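Local coordinates for protein alpha,alpha-trehalose-phosphate synthase (UDP-forming) (Burkholderia xenovorans, PDB 5V0T) that belongs to glycosyltransferase family 20, has the two-domain GT-B fold and holds uridine-5'-diphosphate in the cleft between its domains, at residues A361-A366 and A382-S387; V36-K41 and G240-E245. All coordinates share one frame; numbering follows the deposited sequence.

How the interactions relate
Interaction 1 is fully buried in the C-terminal half of the molecule, where helix 356-363 and the type I turn beginning at Phe363 pack on helix 380-388. Interaction 2 is only partly buried and bridges the two halves of the GT-B fold, from helix 31-43 to the start of helix 243-252. The first relies on aromatic rings and one short hydrogen bond, with a carboxylate turned to uridine-5'-diphosphate; the second relies on a salt-bridge network, a tyrosine and two waters. Ser387 packs on Val241 and Pro243, and Lys383 on Val241, so helix 380-388 belongs to interaction 1 and borders interaction 2; the side chain of Asp38 lies about 7 Å from the same nucleotide.

Interaction 1: residues A361-A366 and A382-S387; sequences ALFRTA and AKEYVS. With UDP (uridine-5'-diphosphate), chain I.
Tyr385 lays its backbone CA over one face of the Phe363 ring, 4.2 Å from the ring centroid, in a CH-pi contact. From CB, with CG set anti to the backbone N (chi1 172°), the tyrosine ring lies beside the type I turn from Phe363 to Ala366. CD1 meets Phe363 CD1 at 3.9 Å, with Phe363 CB almost as near. The two rings form an offset edge-to-face pair: the edge of Tyr385 is turned toward the face of Phe363, with planes at 79°. One bond further out, CE1 lies 3.5 Å from Phe363 O and also rests against the methyl group of Ala366. The hydroxyl at the tip ends the run with a short hydrogen bond, Tyr385 OH to Ala366 O at 2.7 Å, the donor standing above the carbonyl plane. The turn presents both carbonyls to this side chain, and Phe363 O accepts a hydrogen bond from Gln389 NE2. The phenylalanine in turn lies on Met273 and Val275 of strand 270-275.

Glu384, one residue earlier, touches Phe363 CE2 through its CB at 4.0 Å and then extends away to the nucleotide. Its carboxylate accepts two bonds from the ribose of uridine-5'-diphosphate: OE1 from O3' at 2.6 Å and OE2 from O2' at 2.6 Å. Two short bonds to a diol fix the rotation of the carboxylate, and Arg356 holds OE1 in a salt bridge as well. Phe363 thus packs against the same helical turn that bears Glu384. A glutamate gripping both ribose hydroxyls in the Rossmann-like C-terminal domain is a recurring feature of the nucleotide site in many GT-B glycosyltransferases.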
ATOM      1  N   ALA A 361      -5.721 -17.347   6.052  1.00 24.44           N
ATOM      2  CA  ALA A 361      -6.351 -18.663   5.990  1.00 26.21           C
ATOM      3  C   ALA A 361      -7.255 -18.783   4.773  1.00 23.12           C
ATOM      4  O   ALA A 361      -7.257 -19.818   4.100  1.00 21.59           O
ATOM      5  CB  ALA A 361      -7.142 -18.940   7.274  1.00 18.73           C
ATOM      6  N   LEU A 362      -8.012 -17.720   4.458  1.00 20.81           N
ATOM      7  CA  LEU A 362      -8.916 -17.743   3.307  1.00 24.70           C
ATOM      8  C   LEU A 362      -8.150 -17.698   1.988  1.00 20.54           C
ATOM      9  O   LEU A 362      -8.533 -18.370   1.021  1.00 19.09           O
ATOM     10  CB  LEU A 362      -9.901 -16.573   3.385  1.00 24.32           C
ATOM     11  CG  LEU A 362     -10.903 -16.653   4.547  1.00 23.75           C
ATOM     12  CD1 LEU A 362     -11.702 -15.372   4.651  1.00 22.44           C
ATOM     13  CD2 LEU A 362     -11.826 -17.839   4.357  1.00 20.01           C
ATOM     14  N   PHE A 363      -7.070 -16.915   1.927  1.00 17.40           N
ATOM     15  CA  PHE A 363      -6.242 -16.883   0.722  1.00 18.73           C
ATOM     16  C   PHE A 363      -5.854 -18.293   0.292  1.00 16.87           C
ATOM     17  O   PHE A 363      -5.864 -18.618  -0.901  1.00 24.51           O
ATOM     18  CB  PHE A 363      -4.971 -16.056   0.962  1.00 17.23           C
ATOM     19  CG  PHE A 363      -5.164 -14.547   0.921  1.00 22.89           C
ATOM     20  CD1 PHE A 363      -6.165 -13.966   0.175  1.00 20.04           C
ATOM     21  CD2 PHE A 363      -4.289 -13.717   1.629  1.00 24.78           C
ATOM     22  CE1 PHE A 363      -6.314 -12.574   0.140  1.00 24.82           C
ATOM     23  CE2 PHE A 363      -4.427 -12.325   1.604  1.00 22.09           C
ATOM     24  CZ  PHE A 363      -5.440 -11.754   0.858  1.00 22.22           C
ATOM     25  N   ARG A 364      -5.509 -19.145   1.262  1.00 19.72           N
ATOM     26  CA  ARG A 364      -5.062 -20.507   0.986  1.00 21.26           C
ATOM     27  C   ARG A 364      -6.159 -21.369   0.359  1.00 24.87           C
ATOM     28  O   ARG A 364      -5.844 -22.370  -0.291  1.00 27.35           O
ATOM     29  CB  ARG A 364      -4.549 -21.148   2.290  1.00 25.16           C
ATOM     30  CG  ARG A 364      -3.818 -22.508   2.178  1.00 28.53           C
ATOM     31  CD  ARG A 364      -3.199 -22.856   3.536  1.00 27.53           C
ATOM     32  NE  ARG A 364      -2.373 -24.072   3.556  1.00 33.18           N
ATOM     33  CZ  ARG A 364      -1.043 -24.082   3.442  1.00 34.18           C
ATOM     34  NH1 ARG A 364      -0.365 -22.942   3.271  1.00 28.64           N
ATOM     35  NH2 ARG A 364      -0.386 -25.234   3.487  1.00 33.69           N
ATOM     36  N   THR A 365      -7.430 -21.005   0.523  1.00 22.99           N
ATOM     37  CA  THR A 365      -8.515 -21.749  -0.104  1.00 23.33           C
ATOM     38  C   THR A 365      -8.941 -21.188  -1.457  1.00 24.07           C
ATOM     39  O   THR A 365      -9.808 -21.779  -2.100  1.00 25.18           O
ATOM     40  CB  THR A 365      -9.749 -21.777   0.809  1.00 24.14           C
ATOM     41  OG1 THR A 365     -10.444 -20.533   0.685  1.00 22.52           O
ATOM     42  CG2 THR A 365      -9.349 -21.968   2.261  1.00 24.62           C
ATOM     43  N   ALA A 366      -8.379 -20.062  -1.896  1.00 21.85           N
ATOM     44  CA  ALA A 366      -8.836 -19.375  -3.098  1.00 18.61           C
ATOM     45  C   ALA A 366      -8.039 -19.835  -4.317  1.00 16.38           C
ATOM     46  O   ALA A 366      -6.812 -19.685  -4.359  1.00 19.25           O
ATOM     47  CB  ALA A 366      -8.709 -17.860  -2.920  1.00 17.72           C
ATOM     48  N   ALA A 382      -1.060  -8.938  -2.727  1.00 17.74           N
ATOM     49  CA  ALA A 382      -0.540  -9.853  -3.745  1.00 18.22           C
ATOM     50  C   ALA A 382       0.534 -10.770  -3.163  1.00 18.39           C
ATOM     51  O   ALA A 382       0.555 -11.976  -3.444  1.00 17.51           O
ATOM     52  CB  ALA A 382       0.021  -9.064  -4.935  1.00 18.00           C
ATOM     53  N   LYS A 383       1.459 -10.204  -2.370  1.00 13.95           N
ATOM     54  CA  LYS A 383       2.533 -11.006  -1.797  1.00 16.38           C
ATOM     55  C   LYS A 383       1.998 -11.952  -0.729  1.00 18.29           C
ATOM     56  O   LYS A 383       2.460 -13.095  -0.615  1.00 20.06           O
ATOM     57  CB  LYS A 383       3.629 -10.099  -1.228  1.00 15.64           C
ATOM     58  CG  LYS A 383       4.298  -9.249  -2.317  1.00 19.28           C
ATOM     59  CD  LYS A 383       5.539  -8.524  -1.813  1.00 21.57           C
ATOM     60  CE  LYS A 383       6.276  -7.846  -2.966  1.00 20.07           C
ATOM     61  NZ  LYS A 383       7.542  -7.219  -2.485  1.00 20.37           N
ATOM     62  N   GLU A 384       1.009 -11.492   0.046  1.00 18.04           N
ATOM     63  CA  GLU A 384       0.361 -12.333   1.047  1.00 21.34           C
ATOM     64  C   GLU A 384      -0.426 -13.474   0.408  1.00 22.67           C
ATOM     65  O   GLU A 384      -0.407 -14.603   0.921  1.00 17.99           O
ATOM     66  CB  GLU A 384      -0.553 -11.473   1.927  1.00 21.07           C
ATOM     67  CG  GLU A 384       0.217 -10.463   2.806  1.00 21.11           C
ATOM     68  CD  GLU A 384      -0.692  -9.425   3.474  1.00 23.33           C
ATOM     69  OE1 GLU A 384      -0.169  -8.570   4.212  1.00 24.35           O
ATOM     70  OE2 GLU A 384      -1.921  -9.456   3.259  1.00 22.39           O
ATOM     71  N   TYR A 385      -1.155 -13.200  -0.681  1.00 19.64           N
ATOM     72  CA  TYR A 385      -1.895 -14.269  -1.352  1.00 19.83           C
ATOM     73  C   TYR A 385      -0.953 -15.389  -1.785  1.00 22.15           C
ATOM     74  O   TYR A 385      -1.208 -16.570  -1.525  1.00 20.00           O
ATOM     75  CB  TYR A 385      -2.684 -13.736  -2.565  1.00 15.28           C
ATOM     76  CG  TYR A 385      -3.278 -14.872  -3.360  1.00 16.60           C
ATOM     77  CD1 TYR A 385      -4.473 -15.465  -2.968  1.00 17.43           C
ATOM     78  CD2 TYR A 385      -2.607 -15.405  -4.467  1.00 14.78           C
ATOM     79  CE1 TYR A 385      -5.003 -16.566  -3.664  1.00 18.15           C
ATOM     80  CE2 TYR A 385      -3.126 -16.508  -5.162  1.00 17.44           C
ATOM     81  CZ  TYR A 385      -4.327 -17.068  -4.760  1.00 20.41           C
ATOM     82  OH  TYR A 385      -4.851 -18.145  -5.446  1.00 22.29           O
ATOM     83  N   VAL A 386       0.153 -15.036  -2.437  1.00 17.82           N
ATOM     84  CA  VAL A 386       1.087 -16.062  -2.880  1.00 21.76           C
ATOM     85  C   VAL A 386       1.660 -16.816  -1.684  1.00 22.23           C
ATOM     86  O   VAL A 386       1.760 -18.050  -1.697  1.00 21.41           O
ATOM     87  CB  VAL A 386       2.199 -15.431  -3.734  1.00 21.13           C
ATOM     88  CG1 VAL A 386       3.312 -16.440  -3.959  1.00 17.01           C
ATOM     89  CG2 VAL A 386       1.626 -14.920  -5.063  1.00 18.35           C
ATOM     90  N   SER A 387       2.053 -16.081  -0.639  1.00 19.54           N
ATOM     91  CA  SER A 387       2.676 -16.683   0.540  1.00 21.88           C
ATOM     92  C   SER A 387       1.744 -17.658   1.252  1.00 19.88           C
ATOM     93  O   SER A 387       2.213 -18.615   1.873  1.00 21.06           O
ATOM     94  CB  SER A 387       3.100 -15.583   1.519  1.00 21.06           C
ATOM     95  OG  SER A 387       4.119 -14.760   0.980  1.00 21.37           O
TER
HETATM   96  N1  UDP I 501      -5.710  -5.939   5.470  1.00 19.72           N
HETATM   97  C2  UDP I 501      -6.171  -6.338   6.714  1.00 23.93           C
HETATM   98  N3  UDP I 501      -7.529  -6.427   6.830  1.00 19.29           N
HETATM   99  C4  UDP I 501      -8.460  -6.169   5.849  1.00 20.79           C
HETATM  100  C5  UDP I 501      -7.909  -5.766   4.582  1.00 17.22           C
HETATM  101  C6  UDP I 501      -6.578  -5.678   4.434  1.00 23.47           C
HETATM  102  O2  UDP I 501      -5.430  -6.580   7.650  1.00 22.35           O
HETATM  103  O4  UDP I 501      -9.662  -6.301   6.108  1.00 23.30           O
HETATM  104  C1' UDP I 501      -4.258  -5.836   5.289  1.00 17.50           C
HETATM  105  C2' UDP I 501      -3.708  -6.779   4.222  1.00 16.98           C
HETATM  106  O2' UDP I 501      -3.465  -8.056   4.789  1.00 21.07           O
HETATM  107  C3' UDP I 501      -2.425  -6.047   3.822  1.00 20.29           C
HETATM  108  C4' UDP I 501      -2.828  -4.573   3.946  1.00 19.23           C
HETATM  109  O4' UDP I 501      -3.958  -4.534   4.843  1.00 18.00           O
HETATM  110  O3' UDP I 501      -1.338  -6.316   4.703  1.00 17.02           O
HETATM  111  C5' UDP I 501      -3.185  -3.890   2.652  1.00 16.17           C
HETATM  112  O5' UDP I 501      -1.952  -3.471   2.036  1.00 17.98           O
HETATM  113  PA  UDP I 501      -1.838  -3.282   0.469  1.00 17.27           P
HETATM  114  O1A UDP I 501      -2.441  -4.459  -0.270  1.00 18.00           O
HETATM  115  O2A UDP I 501      -0.412  -2.994   0.174  1.00 14.97           O
HETATM  116  O3A UDP I 501      -2.745  -2.034   0.128  1.00 18.41           O
HETATM  117  PB  UDP I 501      -3.052  -0.644   0.824  1.00 19.22           P
HETATM  118  O1B UDP I 501      -1.740  -0.292   1.532  1.00 20.19           O
HETATM  119  O2B UDP I 501      -3.261   0.299  -0.380  1.00 16.73           O
HETATM  120  O3B UDP I 501      -4.223  -0.730   1.731  1.00 17.55           O

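Interaction 2: residues V36-K41 and G240-E245; sequences VYDALK and GVYPDE
The ring of Tyr242 lies alongside Asp38, running the opposite way, with CE2 3.6 Å from Asp38 CB, while the phenol end reaches past the side chain to the helix backbone. Tyr242 OH lies 3.2 Å from Asp38 O, which sits at the ring edge in its plane; the hydroxyl also shares a hydrogen bond with Ser455 OG, its stronger partner. The Asp38 carboxylate is inclined to the ring, the planes 58° apart.

Around this pair lies a network of charges. Lys41 NZ makes a salt bridge to Asp38 OD1 within its own helix at 3.0 Å, coming from above the carboxylate plane, and reaches across to Glu245 OE2 at 3.4 Å in a weak hydrogen bond and salt bridge. The lysine chain starts with CG between the backbone N and the carbonyl carbon (chi1 73°) and then runs extended, which carries CE alongside Tyr242 CE2 and NZ in between the two acids.

On the other carboxylate oxygen, two waters complete the link. One donates to Asp38 OD2 at 2.7 Å and accepts from Tyr242 N, the N-cap residue of helix 243-252; the second donates to both Asp38 OD2 and Gly240 O. Further out, Val454 of helix 454-466 packs on both Asp38 and Tyr242, and Arg458 NH1 donates a hydrogen bond to Ala39 O.

The lysine probably eases the repulsion between Asp38 and Glu245. The two domains of this GT-B protein thus meet here through a packed tyrosine ring, bridging waters and one weak salt bridge, polar links that may tolerate small shifts.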
ATOM      1  N   VAL A  36       5.574  -1.715   8.176  1.00 20.34           N
ATOM      2  CA  VAL A  36       6.443  -1.020   9.122  1.00 20.81           C
ATOM      3  C   VAL A  36       6.520  -1.784  10.439  1.00 22.47           C
ATOM      4  O   VAL A  36       7.604  -1.932  11.023  1.00 26.46           O
ATOM      5  CB  VAL A  36       5.969   0.433   9.324  1.00 22.07           C
ATOM      6  CG1 VAL A  36       6.709   1.073  10.488  1.00 29.17           C
ATOM      7  CG2 VAL A  36       6.202   1.237   8.069  1.00 24.10           C
ATOM      8  N   TYR A  37       5.386  -2.305  10.919  1.00 20.90           N
ATOM      9  CA  TYR A  37       5.419  -3.042  12.179  1.00 24.32           C
ATOM     10  C   TYR A  37       6.220  -4.340  12.054  1.00 25.56           C
ATOM     11  O   TYR A  37       6.959  -4.700  12.973  1.00 27.94           O
ATOM     12  CB  TYR A  37       4.005  -3.337  12.684  1.00 26.97           C
ATOM     13  CG  TYR A  37       4.019  -3.943  14.068  1.00 33.73           C
ATOM     14  CD1 TYR A  37       4.426  -3.198  15.167  1.00 39.77           C
ATOM     15  CD2 TYR A  37       3.672  -5.271  14.271  1.00 43.23           C
ATOM     16  CE1 TYR A  37       4.457  -3.749  16.438  1.00 37.50           C
ATOM     17  CE2 TYR A  37       3.702  -5.839  15.539  1.00 51.37           C
ATOM     18  CZ  TYR A  37       4.096  -5.071  16.617  1.00 54.50           C
ATOM     19  OH  TYR A  37       4.125  -5.636  17.873  1.00 61.77           O
ATOM     20  N   ASP A  38       6.080  -5.060  10.935  1.00 21.66           N
ATOM     21  CA  ASP A  38       6.920  -6.234  10.701  1.00 23.72           C
ATOM     22  C   ASP A  38       8.403  -5.881  10.795  1.00 21.53           C
ATOM     23  O   ASP A  38       9.189  -6.626  11.392  1.00 27.13           O
ATOM     24  CB  ASP A  38       6.624  -6.841   9.323  1.00 27.57           C
ATOM     25  CG  ASP A  38       5.451  -7.820   9.334  1.00 33.94           C
ATOM     26  OD1 ASP A  38       5.007  -8.220  10.428  1.00 34.61           O
ATOM     27  OD2 ASP A  38       4.972  -8.179   8.231  1.00 37.77           O
ATOM     28  N   ALA A  39       8.804  -4.762  10.186  1.00 23.12           N
ATOM     29  CA  ALA A  39      10.206  -4.341  10.205  1.00 20.00           C
ATOM     30  C   ALA A  39      10.654  -3.936  11.604  1.00 26.18           C
ATOM     31  O   ALA A  39      11.733  -4.339  12.062  1.00 24.01           O
ATOM     32  CB  ALA A  39      10.415  -3.169   9.227  1.00 19.05           C
ATOM     33  N   LEU A  40       9.825  -3.160  12.305  1.00 25.42           N
ATOM     34  CA  LEU A  40      10.229  -2.546  13.564  1.00 27.50           C
ATOM     35  C   LEU A  40      10.283  -3.538  14.716  1.00 31.16           C
ATOM     36  O   LEU A  40      11.137  -3.399  15.598  1.00 30.90           O
ATOM     37  CB  LEU A  40       9.277  -1.401  13.907  1.00 25.95           C
ATOM     38  CG  LEU A  40       9.650  -0.449  15.040  1.00 30.94           C
ATOM     39  CD1 LEU A  40      10.973   0.236  14.773  1.00 28.70           C
ATOM     40  CD2 LEU A  40       8.552   0.579  15.221  1.00 34.79           C
ATOM     41  N   LYS A  41       9.384  -4.532  14.741  1.00 29.74           N
ATOM     42  CA  LYS A  41       9.343  -5.449  15.872  1.00 34.15           C
ATOM     43  C   LYS A  41      10.630  -6.246  16.004  1.00 30.46           C
ATOM     44  O   LYS A  41      10.921  -6.746  17.090  1.00 27.47           O
ATOM     45  CB  LYS A  41       8.150  -6.404  15.748  1.00 31.46           C
ATOM     46  CG  LYS A  41       8.313  -7.474  14.672  1.00 35.33           C
ATOM     47  CD  LYS A  41       6.991  -8.180  14.342  1.00 38.34           C
ATOM     48  CE  LYS A  41       7.179  -9.218  13.230  1.00 39.12           C
ATOM     49  NZ  LYS A  41       5.883  -9.802  12.763  1.00 48.84           N
ATOM     50  N   GLY A 240       8.673  -5.783   1.308  1.00 29.50           N
ATOM     51  CA  GLY A 240       8.280  -7.174   1.216  1.00 28.98           C
ATOM     52  C   GLY A 240       7.439  -7.642   2.388  1.00 27.59           C
ATOM     53  O   GLY A 240       6.844  -6.836   3.110  1.00 20.54           O
ATOM     54  N   VAL A 241       7.388  -8.958   2.581  1.00 21.92           N
ATOM     55  CA  VAL A 241       6.610  -9.587   3.629  1.00 21.57           C
ATOM     56  C   VAL A 241       7.492 -10.641   4.299  1.00 24.07           C
ATOM     57  O   VAL A 241       8.666 -10.796   3.965  1.00 24.94           O
ATOM     58  CB  VAL A 241       5.307 -10.215   3.082  1.00 18.35           C
ATOM     59  CG1 VAL A 241       4.482  -9.182   2.329  1.00 21.14           C
ATOM     60  CG2 VAL A 241       5.637 -11.390   2.146  1.00 21.64           C
ATOM     61  N   TYR A 242       6.923 -11.354   5.268  1.00 23.05           N
ATOM     62  CA  TYR A 242       7.548 -12.561   5.795  1.00 24.62           C
ATOM     63  C   TYR A 242       6.801 -13.749   5.203  1.00 22.02           C
ATOM     64  O   TYR A 242       5.805 -14.202   5.782  1.00 25.37           O
ATOM     65  CB  TYR A 242       7.496 -12.626   7.322  1.00 27.00           C
ATOM     66  CG  TYR A 242       8.386 -11.654   8.046  1.00 29.08           C
ATOM     67  CD1 TYR A 242       9.768 -11.691   7.885  1.00 28.42           C
ATOM     68  CD2 TYR A 242       7.847 -10.709   8.911  1.00 35.18           C
ATOM     69  CE1 TYR A 242      10.590 -10.805   8.564  1.00 35.98           C
ATOM     70  CE2 TYR A 242       8.657  -9.814   9.592  1.00 31.29           C
ATOM     71  CZ  TYR A 242      10.028  -9.871   9.417  1.00 32.95           C
ATOM     72  OH  TYR A 242      10.827  -8.981  10.084  1.00 39.34           O
ATOM     73  N   PRO A 243       7.227 -14.264   4.049  1.00 24.06           N
ATOM     74  CA  PRO A 243       6.372 -15.230   3.336  1.00 23.32           C
ATOM     75  C   PRO A 243       6.163 -16.541   4.081  1.00 26.66           C
ATOM     76  O   PRO A 243       5.053 -17.085   4.060  1.00 25.18           O
ATOM     77  CB  PRO A 243       7.113 -15.432   2.006  1.00 24.88           C
ATOM     78  CG  PRO A 243       8.539 -15.055   2.300  1.00 31.10           C
ATOM     79  CD  PRO A 243       8.452 -13.938   3.301  1.00 27.29           C
ATOM     80  N   ASP A 244       7.189 -17.073   4.743  1.00 28.48           N
ATOM     81  CA  ASP A 244       7.008 -18.348   5.443  1.00 27.15           C
ATOM     82  C   ASP A 244       6.178 -18.167   6.710  1.00 32.67           C
ATOM     83  O   ASP A 244       5.466 -19.092   7.125  1.00 32.30           O
ATOM     84  CB  ASP A 244       8.368 -18.981   5.726  1.00 30.08           C
ATOM     85  CG  ASP A 244       9.057 -19.447   4.442  1.00 34.43           C
ATOM     86  OD1 ASP A 244       8.372 -20.018   3.558  1.00 38.20           O
ATOM     87  OD2 ASP A 244      10.268 -19.216   4.294  1.00 38.33           O
ATOM     88  N   GLU A 245       6.207 -16.963   7.289  1.00 28.11           N
ATOM     89  CA  GLU A 245       5.335 -16.635   8.411  1.00 37.58           C
ATOM     90  C   GLU A 245       3.875 -16.575   7.971  1.00 33.30           C
ATOM     91  O   GLU A 245       2.984 -17.049   8.685  1.00 31.26           O
ATOM     92  CB  GLU A 245       5.790 -15.309   9.024  1.00 40.02           C
ATOM     93  CG  GLU A 245       5.048 -14.837  10.268  1.00 59.03           C
ATOM     94  CD  GLU A 245       5.827 -13.758  11.038  1.00 76.26           C
ATOM     95  OE1 GLU A 245       7.069 -13.696  10.901  1.00 82.24           O
ATOM     96  OE2 GLU A 245       5.203 -12.969  11.782  1.00 80.68           O
TER
HETATM   97  O   HOH W   1       4.542 -10.389   6.676  1.00 21.45           O
HETATM   98  O   HOH W   2       4.808  -6.777   5.332  1.00 36.99           O